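Local coordinates for protein xyloglucanase (Paenibacillus pabuli, PDB 2JEP) that hydrolyses the beta-1,4-glucan backbone of plant cell-wall xyloglucan, as an endo-acting glycoside hydrolase of family 5, at residues R111-Q114 against V115-A119; Q162-A165 against T166-N170. All blocks are in the same frame, centred on the assembly; numbering follows the deposited sequence. Where two conformers were deposited one is given.

Interaction 1: R111-Q114 against V115-A119; sequences RIQQ and VVDYA
Arg111 and Tyr118 meet two helical turns apart on helix 106-120, their side chains crossing at about a right angle. The guanidinium and ring planes stand 64° apart, and the meeting is edge-on for the arginine: NH1 donates almost within its own plane to Tyr118 OH, 2.9 Å away. With CG anti to the backbone N (chi1 179°) and a bend at chi2, the arginine chain leads obliquely out from the helix and brings its guanidinium over Val115, whose CG2 lies beneath the centre of one face, 3.5 Å from Arg111 CZ. A branched valine suits this place, giving the flat cation an apolar floor.

The tyrosine ring lies over the backbone, with Gln114 O 3.2 Å from its CD1 on one face. On the buried side, Ile112 and Val116 touch through their CG2 methyls at 4.3 Å; Val116 packs on Ile88 of strand 85-88, in the same beta-alpha-beta unit, and Ile112 on Val90 and Tyr92 of the loop that follows this strand.

Since NE forms a salt bridge with Glu62 and NH2 bonds to Val70 O, all three guanidinium nitrogens are engaged, which fixes the group's rotation and is consistent with a firmly held positive charge.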
ATOM      1  N   ARG A 111      -7.282 -16.751  -9.061  1.00  8.03           N
ATOM      2  CA  ARG A 111      -7.148 -15.510  -9.831  1.00  7.47           C
ATOM      3  C   ARG A 111      -6.075 -14.593  -9.244  1.00  7.93           C
ATOM      4  O   ARG A 111      -5.268 -14.001  -9.975  1.00  8.25           O
ATOM      5  CB  ARG A 111      -8.477 -14.767  -9.930  1.00  7.66           C
ATOM      6  CG  ARG A 111      -8.412 -13.456 -10.695  1.00  8.12           C
ATOM      7  CD  ARG A 111      -7.953 -13.665 -12.151  1.00  8.97           C
ATOM      8  NE  ARG A 111      -7.776 -12.359 -12.788  1.00  8.76           N
ATOM      9  CZ  ARG A 111      -6.938 -12.118 -13.789  1.00  8.61           C
ATOM     10  NH1 ARG A 111      -6.229 -13.088 -14.346  1.00  8.20           N
ATOM     11  NH2 ARG A 111      -6.769 -10.872 -14.215  1.00  9.60           N
ATOM     12  N   ILE A 112      -6.088 -14.444  -7.923  1.00  7.99           N
ATOM     13  CA  ILE A 112      -5.066 -13.621  -7.274  1.00  8.09           C
ATOM     14  C   ILE A 112      -3.687 -14.176  -7.626  1.00  7.96           C
ATOM     15  O   ILE A 112      -2.754 -13.405  -7.948  1.00  8.41           O
ATOM     16  CB  ILE A 112      -5.265 -13.604  -5.740  1.00  8.23           C
ATOM     17  CG1 ILE A 112      -6.615 -12.967  -5.384  1.00  8.31           C
ATOM     18  CG2 ILE A 112      -4.072 -12.917  -5.042  1.00  9.02           C
ATOM     19  CD1 ILE A 112      -7.149 -13.368  -3.986  1.00  9.19           C
ATOM     20  N   GLN A 113      -3.539 -15.499  -7.585  1.00  8.16           N
ATOM     21  CA  GLN A 113      -2.250 -16.091  -7.906  0.50  8.36           C
ATOM     22  C   GLN A 113      -1.842 -15.806  -9.351  1.00  8.20           C
ATOM     23  O   GLN A 113      -0.678 -15.533  -9.627  1.00  8.77           O
ATOM     24  CB  GLN A 113      -2.242 -17.590  -7.612  0.50  8.96           C
ATOM     25  CG  GLN A 113      -1.012 -18.266  -8.134  0.50  9.96           C
ATOM     26  CD  GLN A 113      -0.980 -19.706  -7.808  0.50 13.26           C
ATOM     27  OE1 GLN A 113      -1.871 -20.458  -8.204  0.50 14.16           O
ATOM     28  NE2 GLN A 113       0.059 -20.115  -7.110  0.50 14.41           N
ATOM     29  N   GLN A 114      -2.790 -15.852 -10.280  1.00  7.98           N
ATOM     30  CA  GLN A 114      -2.457 -15.550 -11.661  0.50  8.27           C
ATOM     31  C   GLN A 114      -1.928 -14.106 -11.792  1.00  7.85           C
ATOM     32  O   GLN A 114      -0.940 -13.857 -12.475  1.00  8.27           O
ATOM     33  CB  GLN A 114      -3.676 -15.792 -12.553  0.50  8.89           C
ATOM     34  CG  GLN A 114      -3.381 -15.805 -14.023  0.50  9.41           C
ATOM     35  CD  GLN A 114      -2.750 -17.097 -14.525  0.50 10.67           C
ATOM     36  OE1 GLN A 114      -2.580 -17.284 -15.729  0.50 13.21           O
ATOM     37  NE2 GLN A 114      -2.384 -17.983 -13.610  0.50  9.56           N
ATOM     38  N   VAL A 115      -2.587 -13.162 -11.140  1.00  8.41           N
ATOM     39  CA  VAL A 115      -2.182 -11.777 -11.234  1.00  8.18           C
ATOM     40  C   VAL A 115      -0.817 -11.561 -10.557  1.00  7.99           C
ATOM     41  O   VAL A 115       0.054 -10.846 -11.097  1.00  8.68           O
ATOM     42  CB  VAL A 115      -3.281 -10.865 -10.667  1.00  8.62           C
ATOM     43  CG1 VAL A 115      -2.843  -9.384 -10.634  1.00 10.06           C
ATOM     44  CG2 VAL A 115      -4.568 -11.009 -11.512  1.00  8.93           C
ATOM     45  N   VAL A 116      -0.616 -12.171  -9.389  1.00  7.83           N
ATOM     46  CA  VAL A 116       0.702 -12.153  -8.756  1.00  7.46           C
ATOM     47  C   VAL A 116       1.752 -12.645  -9.746  1.00  8.24           C
ATOM     48  O   VAL A 116       2.814 -12.039  -9.895  1.00  8.74           O
ATOM     49  CB  VAL A 116       0.710 -12.990  -7.477  1.00  7.93           C
ATOM     50  CG1 VAL A 116       2.169 -13.316  -7.041  1.00  8.81           C
ATOM     51  CG2 VAL A 116      -0.056 -12.282  -6.380  1.00  8.39           C
ATOM     52  N   ASP A 117       1.470 -13.768 -10.414  1.00  8.36           N
ATOM     53  CA  ASP A 117       2.443 -14.318 -11.338  1.00  8.77           C
ATOM     54  C   ASP A 117       2.777 -13.381 -12.501  1.00  8.93           C
ATOM     55  O   ASP A 117       3.904 -13.382 -12.999  1.00  9.11           O
ATOM     56  CB  ASP A 117       1.953 -15.654 -11.887  1.00  9.42           C
ATOM     57  CG  ASP A 117       2.026 -16.787 -10.893  1.00 11.23           C
ATOM     58  OD1 ASP A 117       2.718 -16.636  -9.865  1.00 13.56           O
ATOM     59  OD2 ASP A 117       1.433 -17.857 -11.229  1.00 15.67           O
ATOM     60  N   TYR A 118       1.821 -12.566 -12.955  1.00  8.89           N
ATOM     61  CA  TYR A 118       2.134 -11.611 -14.019  1.00  8.93           C
ATOM     62  C   TYR A 118       3.315 -10.737 -13.643  1.00  9.04           C
ATOM     63  O   TYR A 118       4.112 -10.393 -14.486  1.00 11.63           O
ATOM     64  CB  TYR A 118       0.959 -10.682 -14.341  1.00  8.93           C
ATOM     65  CG  TYR A 118      -0.321 -11.317 -14.847  1.00  7.87           C
ATOM     66  CD1 TYR A 118      -0.357 -12.600 -15.328  1.00  8.56           C
ATOM     67  CD2 TYR A 118      -1.514 -10.607 -14.818  1.00  8.55           C
ATOM     68  CE1 TYR A 118      -1.561 -13.171 -15.764  1.00  8.81           C
ATOM     69  CE2 TYR A 118      -2.684 -11.156 -15.271  1.00  8.35           C
ATOM     70  CZ  TYR A 118      -2.715 -12.444 -15.723  1.00  8.15           C
ATOM     71  OH  TYR A 118      -3.919 -12.969 -16.139  1.00  8.95           O
ATOM     72  N   ALA A 119       3.386 -10.345 -12.375  1.00  7.86           N
ATOM     73  CA  ALA A 119       4.484  -9.504 -11.858  1.00  8.55           C
ATOM     74  C   ALA A 119       5.673 -10.341 -11.405  1.00  8.16           C
ATOM     75  O   ALA A 119       6.828 -10.051 -11.751  1.00  8.73           O
ATOM     76  CB  ALA A 119       3.993  -8.622 -10.700  1.00  8.52           C
TER

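Interaction 2: Q162-A165 against T166-N170; sequences QQIA and TKFSN
Gln162 O receives two bonds from Thr166 in the last turn of helix 150-167, one of the helices packed outside the eight-stranded (beta/alpha)8, or TIM, barrel of this family 5 enzyme. Thr166 N donates from 2.9 Å in the usual i to i+4 manner, and Thr166 OG1 donates to the same Gln162 O at 2.7 Å. The two donors arrive from opposite faces of the carbonyl plane, each tilted about 30° from it. A chi1 of -65° sets OG1 beside the threonine's own N and turns it back along the helix, so a polar group at an exposed position is paired with the main chain.

At Gln163 the carbonyl accepts from Lys167 N. Its side chain leads elsewhere, to Ile104 N and Tyr102 O, just as Lys167 NZ reaches Asn110 OD1; long, flexible chains suit such ties to neighbouring parts of the fold.

Ile164 belongs to the buried side. Its CG2 lies 4.2 Å from Phe168 CD2, the two side chains meeting at a slant, and its carbonyl accepts from Phe168 N at 3.3 Å. Phe168 is where the chain first departs from helical backbone angles, and its ring packs against Phe177 of strand 175-178, an apolar anchor as the helix gives way to the following loop.

Ala165, small enough to fit closely against Val210 of helix 193-211, also touches Phe177. Its carbonyl takes a weak bond from Phe168 N and another bond from Asn217 ND2. The Phe168 ring, meanwhile, turns its edge to the carbonyl four residues back, with CD2 3.3 Å from Ile164 O near the ring plane.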
ATOM      1  N   GLN A 162      -4.019 -17.785   6.970  1.00  8.52           N
ATOM      2  CA  GLN A 162      -3.479 -19.147   6.836  1.00 10.46           C
ATOM      3  C   GLN A 162      -3.608 -19.599   5.388  1.00  9.50           C
ATOM      4  O   GLN A 162      -2.678 -20.182   4.809  1.00  9.63           O
ATOM      5  CB  GLN A 162      -4.249 -20.131   7.715  1.00 11.28           C
ATOM      6  CG  GLN A 162      -3.908 -20.186   9.164  1.00 16.00           C
ATOM      7  CD  GLN A 162      -4.707 -21.262   9.892  1.00 15.53           C
ATOM      8  OE1 GLN A 162      -5.594 -21.875   9.317  1.00 19.27           O
ATOM      9  NE2 GLN A 162      -4.393 -21.485  11.162  1.00 20.97           N
ATOM     10  N   GLN A 163      -4.785 -19.382   4.825  1.00  8.87           N
ATOM     11  CA  GLN A 163      -5.064 -19.815   3.450  1.00  8.77           C
ATOM     12  C   GLN A 163      -4.286 -19.042   2.404  1.00  8.99           C
ATOM     13  O   GLN A 163      -3.771 -19.623   1.456  1.00 10.42           O
ATOM     14  CB  GLN A 163      -6.559 -19.706   3.178  1.00  9.40           C
ATOM     15  CG  GLN A 163      -7.398 -20.658   3.989  1.00  9.63           C
ATOM     16  CD  GLN A 163      -8.846 -20.342   3.844  1.00 10.43           C
ATOM     17  OE1 GLN A 163      -9.464 -20.678   2.825  1.00 11.45           O
ATOM     18  NE2 GLN A 163      -9.404 -19.659   4.831  1.00 10.70           N
ATOM     19  N   ILE A 164      -4.225 -17.722   2.537  1.00  9.04           N
ATOM     20  CA  ILE A 164      -3.471 -16.933   1.534  1.00  8.96           C
ATOM     21  C   ILE A 164      -1.998 -17.334   1.614  1.00  9.09           C
ATOM     22  O   ILE A 164      -1.339 -17.586   0.600  1.00  9.58           O
ATOM     23  CB  ILE A 164      -3.600 -15.411   1.822  1.00  8.40           C
ATOM     24  CG1 ILE A 164      -5.046 -14.930   1.742  1.00  9.26           C
ATOM     25  CG2 ILE A 164      -2.687 -14.615   0.885  1.00  9.87           C
ATOM     26  CD1 ILE A 164      -5.287 -13.569   2.411  1.00 10.04           C
ATOM     27  N   ALA A 165      -1.460 -17.405   2.831  1.00  8.95           N
ATOM     28  CA  ALA A 165      -0.045 -17.732   2.979  1.00  9.74           C
ATOM     29  C   ALA A 165       0.256 -19.116   2.401  1.00 10.02           C
ATOM     30  O   ALA A 165       1.224 -19.302   1.675  1.00 10.31           O
ATOM     31  CB  ALA A 165       0.400 -17.641   4.442  1.00 10.71           C
ATOM     32  N   THR A 166      -0.596 -20.086   2.725  1.00  9.89           N
ATOM     33  CA  THR A 166      -0.407 -21.444   2.213  1.00 10.98           C
ATOM     34  C   THR A 166      -0.378 -21.445   0.670  1.00 10.70           C
ATOM     35  O   THR A 166       0.463 -22.103   0.061  1.00 12.68           O
ATOM     36  CB  THR A 166      -1.470 -22.367   2.762  1.00 11.45           C
ATOM     37  OG1 THR A 166      -1.299 -22.470   4.175  1.00 13.50           O
ATOM     38  CG2 THR A 166      -1.379 -23.765   2.150  1.00 13.23           C
ATOM     39  N   LYS A 167      -1.262 -20.682   0.039  1.00 10.50           N
ATOM     40  CA  LYS A 167      -1.335 -20.650  -1.431  1.00 10.97           C
ATOM     41  C   LYS A 167      -0.003 -20.190  -2.035  1.00 10.86           C
ATOM     42  O   LYS A 167       0.415 -20.653  -3.098  1.00 12.04           O
ATOM     43  CB  LYS A 167      -2.458 -19.680  -1.862  1.00 11.60           C
ATOM     44  CG  LYS A 167      -2.803 -19.629  -3.337  1.00 13.69           C
ATOM     45  CD  LYS A 167      -3.487 -20.893  -3.783  1.00 14.62           C
ATOM     46  CE  LYS A 167      -3.931 -20.813  -5.236  1.00 15.72           C
ATOM     47  NZ  LYS A 167      -4.367 -22.156  -5.688  1.00 18.72           N
ATOM     48  N   PHE A 168       0.677 -19.265  -1.347  1.00 10.18           N
ATOM     49  CA  PHE A 168       1.885 -18.644  -1.875  1.00 10.32           C
ATOM     50  C   PHE A 168       3.178 -19.075  -1.180  1.00 10.60           C
ATOM     51  O   PHE A 168       4.224 -18.441  -1.316  1.00 10.63           O
ATOM     52  CB  PHE A 168       1.721 -17.121  -1.783  1.00 10.09           C
ATOM     53  CG  PHE A 168       0.690 -16.566  -2.736  1.00  9.60           C
ATOM     54  CD1 PHE A 168       1.008 -16.377  -4.071  1.00 10.38           C
ATOM     55  CD2 PHE A 168      -0.591 -16.272  -2.308  1.00 10.08           C
ATOM     56  CE1 PHE A 168       0.054 -15.931  -4.958  1.00 10.94           C
ATOM     57  CE2 PHE A 168      -1.555 -15.800  -3.174  1.00 10.59           C
ATOM     58  CZ  PHE A 168      -1.214 -15.628  -4.526  1.00  9.99           C
ATOM     59  N   SER A 169       3.141 -20.218  -0.493  1.00 10.56           N
ATOM     60  CA  SER A 169       4.268 -20.568   0.355  1.00 12.15           C
ATOM     61  C   SER A 169       5.578 -20.798  -0.362  1.00 12.23           C
ATOM     62  O   SER A 169       6.633 -20.549   0.228  1.00 14.30           O
ATOM     63  CB  SER A 169       3.950 -21.776   1.226  1.00 13.60           C
ATOM     64  OG  SER A 169       3.843 -22.936   0.435  1.00 15.74           O
ATOM     65  N   ASN A 170       5.533 -21.203  -1.633  1.00 12.88           N
ATOM     66  CA  ASN A 170       6.769 -21.508  -2.336  0.50 13.54           C
ATOM     67  C   ASN A 170       7.390 -20.312  -3.066  1.00 13.06           C
ATOM     68  O   ASN A 170       8.473 -20.426  -3.640  1.00 14.32           O
ATOM     69  CB  ASN A 170       6.557 -22.697  -3.275  0.50 14.90           C
ATOM     70  CG  ASN A 170       6.178 -23.981  -2.522  0.50 17.82           C
ATOM     71  OD1 ASN A 170       6.689 -24.254  -1.435  0.50 21.64           O
ATOM     72  ND2 ASN A 170       5.262 -24.751  -3.093  0.50 21.98           N
TER

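Interactions 1 and 2 belong to successive outer helices of the barrel, 106-120 and 150-167, and meet directly: the Phe168 ring of interaction 2 bears on interaction 1, its CZ 3.6 Å from Gln113 CA and its CE1 3.9 Å from Val116 CG2. Both are partly buried, with apolar residues turned inward and polar ones toward the surface. They differ in their polar chemistry. Within 111-119, a charged side chain spans two turns to a tyrosine hydroxyl, both groups being side chains; within 162-170, a threonine hydroxyl returns to the main chain near a helix end. Tyr171 bonds to Asp117 while meeting Phe168 edge-to-face, further joining the two regions.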